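DotU family type IV/VI secretion system protein (Acinetobacter baumannii, PDB 6Y4R) forms the cytoplasmic domain of TssL, a key inner-membrane component of the type VI secretion system, and probably helps build its membrane complex. Local coordinates at residues K59-A64 with E123-C128. Sequence-based numbering, arbitrary orientation.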
ATOM      1  N   LYS A  59      -1.311   3.616  -6.069  1.00 24.05           N
ATOM      2  CA  LYS A  59      -1.936   4.406  -5.020  1.00 31.43           C
ATOM      3  C   LYS A  59      -2.968   3.598  -4.229  1.00 34.04           C
ATOM      4  O   LYS A  59      -3.097   3.776  -3.012  1.00 30.50           O
ATOM      5  CB  LYS A  59      -2.560   5.661  -5.627  1.00 24.64           C
ATOM      6  CG  LYS A  59      -3.603   6.300  -4.753  1.00 30.36           C
ATOM      7  CD  LYS A  59      -3.639   7.797  -4.939  1.00 32.94           C
ATOM      8  CE  LYS A  59      -4.553   8.214  -6.063  1.00 36.42           C
ATOM      9  NZ  LYS A  59      -4.179   9.596  -6.484  1.00 42.79           N
ATOM     10  N   TYR A  60      -3.715   2.706  -4.895  1.00 34.12           N
ATOM     11  CA  TYR A  60      -4.715   1.901  -4.191  1.00 26.41           C
ATOM     12  C   TYR A  60      -4.056   0.988  -3.159  1.00 30.18           C
ATOM     13  O   TYR A  60      -4.530   0.867  -2.022  1.00 21.83           O
ATOM     14  CB  TYR A  60      -5.534   1.078  -5.198  1.00 23.31           C
ATOM     15  CG  TYR A  60      -6.574   0.173  -4.553  1.00 23.24           C
ATOM     16  CD1 TYR A  60      -6.224  -1.084  -4.048  1.00 22.94           C
ATOM     17  CD2 TYR A  60      -7.894   0.582  -4.432  1.00 23.71           C
ATOM     18  CE1 TYR A  60      -7.161  -1.895  -3.433  1.00 23.15           C
ATOM     19  CE2 TYR A  60      -8.845  -0.223  -3.829  1.00 28.63           C
ATOM     20  CZ  TYR A  60      -8.480  -1.461  -3.332  1.00 33.31           C
ATOM     21  OH  TYR A  60      -9.440  -2.256  -2.731  1.00 33.02           O
ATOM     22  N   ALA A  61      -2.965   0.324  -3.556  1.00 30.70           N
ATOM     23  CA  ALA A  61      -2.238  -0.571  -2.667  1.00 23.74           C
ATOM     24  C   ALA A  61      -1.647   0.191  -1.496  1.00 25.66           C
ATOM     25  O   ALA A  61      -1.645  -0.305  -0.362  1.00 31.49           O
ATOM     26  CB  ALA A  61      -1.129  -1.294  -3.439  1.00 29.90           C
ATOM     27  N   PHE A  62      -1.104   1.382  -1.751  1.00 22.67           N
ATOM     28  CA  PHE A  62      -0.507   2.150  -0.662  1.00 21.41           C
ATOM     29  C   PHE A  62      -1.569   2.599   0.335  1.00 30.03           C
ATOM     30  O   PHE A  62      -1.313   2.647   1.540  1.00 35.83           O
ATOM     31  CB  PHE A  62       0.252   3.352  -1.217  1.00 21.92           C
ATOM     32  CG  PHE A  62       0.782   4.282  -0.162  1.00 26.33           C
ATOM     33  CD1 PHE A  62       2.106   4.200   0.232  1.00 28.63           C
ATOM     34  CD2 PHE A  62      -0.029   5.254   0.426  1.00 26.73           C
ATOM     35  CE1 PHE A  62       2.613   5.061   1.207  1.00 32.73           C
ATOM     36  CE2 PHE A  62       0.471   6.115   1.410  1.00 23.83           C
ATOM     37  CZ  PHE A  62       1.790   6.019   1.792  1.00 27.49           C
ATOM     38  N   CYS A  63      -2.756   2.965  -0.151  1.00 31.93           N
ATOM     39  CA  CYS A  63      -3.831   3.373   0.747  1.00 27.01           C
ATOM     40  C   CYS A  63      -4.380   2.188   1.537  1.00 28.72           C
ATOM     41  O   CYS A  63      -4.650   2.305   2.740  1.00 25.39           O
ATOM     42  CB  CYS A  63      -4.930   4.073  -0.047  1.00 32.25           C
ATOM     43  SG  CYS A  63      -4.407   5.698  -0.700  1.00 34.53           S
ATOM     44  N   ALA A  64      -4.549   1.033   0.891  1.00 34.44           N
ATOM     45  CA  ALA A  64      -4.937  -0.154   1.646  1.00 31.75           C
ATOM     46  C   ALA A  64      -3.907  -0.471   2.732  1.00 29.13           C
ATOM     47  O   ALA A  64      -4.271  -0.893   3.836  1.00 36.52           O
ATOM     48  CB  ALA A  64      -5.139  -1.341   0.700  1.00 22.32           C
ATOM     49  N   GLU A 123       5.481  -4.845  -8.581  1.00 32.12           N
ATOM     50  CA  GLU A 123       6.543  -4.604  -7.604  1.00 30.28           C
ATOM     51  C   GLU A 123       6.038  -3.829  -6.386  1.00 27.25           C
ATOM     52  O   GLU A 123       6.523  -4.034  -5.267  1.00 27.01           O
ATOM     53  CB  GLU A 123       7.674  -3.830  -8.269  1.00 38.01           C
ATOM     54  CG  GLU A 123       8.798  -4.664  -8.856  1.00 46.56           C
ATOM     55  CD  GLU A 123       9.550  -3.916  -9.948  1.00 50.80           C
ATOM     56  OE1 GLU A 123       9.101  -2.808 -10.292  1.00 60.31           O
ATOM     57  OE2 GLU A 123      10.646  -4.362 -10.381  1.00 38.93           O
ATOM     58  N   VAL A 124       5.089  -2.909  -6.598  1.00 30.84           N
ATOM     59  CA  VAL A 124       4.450  -2.168  -5.506  1.00 33.95           C
ATOM     60  C   VAL A 124       3.591  -3.101  -4.648  1.00 33.55           C
ATOM     61  O   VAL A 124       3.654  -3.060  -3.412  1.00 30.58           O
ATOM     62  CB  VAL A 124       3.633  -0.979  -6.068  1.00 32.59           C
ATOM     63  CG1 VAL A 124       2.729  -0.371  -5.013  1.00 26.01           C
ATOM     64  CG2 VAL A 124       4.555   0.102  -6.628  1.00 24.76           C
ATOM     65  N   PHE A 125       2.756  -3.940  -5.284  1.00 26.97           N
ATOM     66  CA  PHE A 125       1.901  -4.824  -4.493  1.00 25.64           C
ATOM     67  C   PHE A 125       2.709  -5.826  -3.683  1.00 30.18           C
ATOM     68  O   PHE A 125       2.298  -6.185  -2.574  1.00 33.55           O
ATOM     69  CB  PHE A 125       0.913  -5.578  -5.373  1.00 25.29           C
ATOM     70  CG  PHE A 125      -0.362  -4.826  -5.650  1.00 26.98           C
ATOM     71  CD1 PHE A 125      -0.353  -3.659  -6.382  1.00 29.99           C
ATOM     72  CD2 PHE A 125      -1.580  -5.291  -5.164  1.00 28.16           C
ATOM     73  CE1 PHE A 125      -1.540  -2.982  -6.639  1.00 30.59           C
ATOM     74  CE2 PHE A 125      -2.748  -4.608  -5.408  1.00 23.13           C
ATOM     75  CZ  PHE A 125      -2.726  -3.460  -6.149  1.00 23.20           C
ATOM     76  N   HIS A 126       3.843  -6.300  -4.220  1.00 32.65           N
ATOM     77  CA  HIS A 126       4.740  -7.168  -3.456  1.00 31.35           C
ATOM     78  C   HIS A 126       5.361  -6.426  -2.280  1.00 32.37           C
ATOM     79  O   HIS A 126       5.444  -6.963  -1.168  1.00 40.15           O
ATOM     80  CB  HIS A 126       5.830  -7.721  -4.383  1.00 30.13           C
ATOM     81  CG  HIS A 126       6.906  -8.500  -3.688  1.00 27.91           C
ATOM     82  ND1 HIS A 126       8.191  -8.025  -3.554  1.00 29.19           N
ATOM     83  CD2 HIS A 126       6.904  -9.737  -3.132  1.00 30.71           C
ATOM     84  CE1 HIS A 126       8.932  -8.929  -2.930  1.00 31.93           C
ATOM     85  NE2 HIS A 126       8.173  -9.976  -2.657  1.00 27.64           N
ATOM     86  N   TYR A 127       5.789  -5.182  -2.503  1.00 26.14           N
ATOM     87  CA  TYR A 127       6.433  -4.397  -1.450  1.00 27.96           C
ATOM     88  C   TYR A 127       5.468  -4.017  -0.333  1.00 23.40           C
ATOM     89  O   TYR A 127       5.880  -3.909   0.824  1.00 35.32           O
ATOM     90  CB  TYR A 127       7.083  -3.159  -2.069  1.00 27.12           C
ATOM     91  CG  TYR A 127       8.044  -2.465  -1.153  1.00 30.96           C
ATOM     92  CD1 TYR A 127       9.181  -3.107  -0.705  1.00 38.18           C
ATOM     93  CD2 TYR A 127       7.849  -1.149  -0.787  1.00 37.32           C
ATOM     94  CE1 TYR A 127      10.077  -2.469   0.143  1.00 48.37           C
ATOM     95  CE2 TYR A 127       8.745  -0.491   0.053  1.00 43.42           C
ATOM     96  CZ  TYR A 127       9.855  -1.157   0.512  1.00 49.93           C
ATOM     97  OH  TYR A 127      10.749  -0.521   1.341  1.00 57.89           O
ATOM     98  N   CYS A 128       4.196  -3.797  -0.645  1.00 24.47           N
ATOM     99  CA  CYS A 128       3.208  -3.624   0.412  1.00 27.49           C
ATOM    100  C   CYS A 128       3.054  -4.911   1.218  1.00 33.72           C
ATOM    101  O   CYS A 128       2.781  -4.871   2.423  1.00 35.25           O
ATOM    102  CB  CYS A 128       1.877  -3.201  -0.195  1.00 29.08           C
ATOM    103  SG  CYS A 128       1.955  -1.569  -0.977  1.00 34.00           S
TER
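The methyl of Ala-61 lies over one face of the Phe-125 ring, and this CH-pi contact is the centre of a nearly parallel helix pairing. CB sits 3.8 Å from the ring centroid, 17° off the ring normal, displaced toward the rim so that CE1 of Phe-125 comes closest at 3.6 Å. With a first torsion of -86°, the phenyl group swings along one flank of the interface toward the other helix, its face turned to the methyl. Two more side chains of the same helix complete the seat for Ala-61: Val-124 reaches its CB through CG1 at 4.3 Å, and Cys-128, one turn on, brings SG to 4.0 Å from that CB. The sulfur also lies 3.9 Å from the carbonyl O of Ala-61. The pair illustrates how a small side chain at the point of contact leaves a ring, a valine and a cysteine to pack round one methyl: the segment axes lie 9.4 Å apart and 8° from parallel, and the whole interface is buried and held by apolar contact. Around this pair, deep in the all-helical domain, helix 100-114 meets Phe-125 through Phe-104 and Ile-107, while helix 27-47 packs against Phe-62 through Ile-34 and Leu-38, and helix 90-95 receives Tyr-60 at Phe-95.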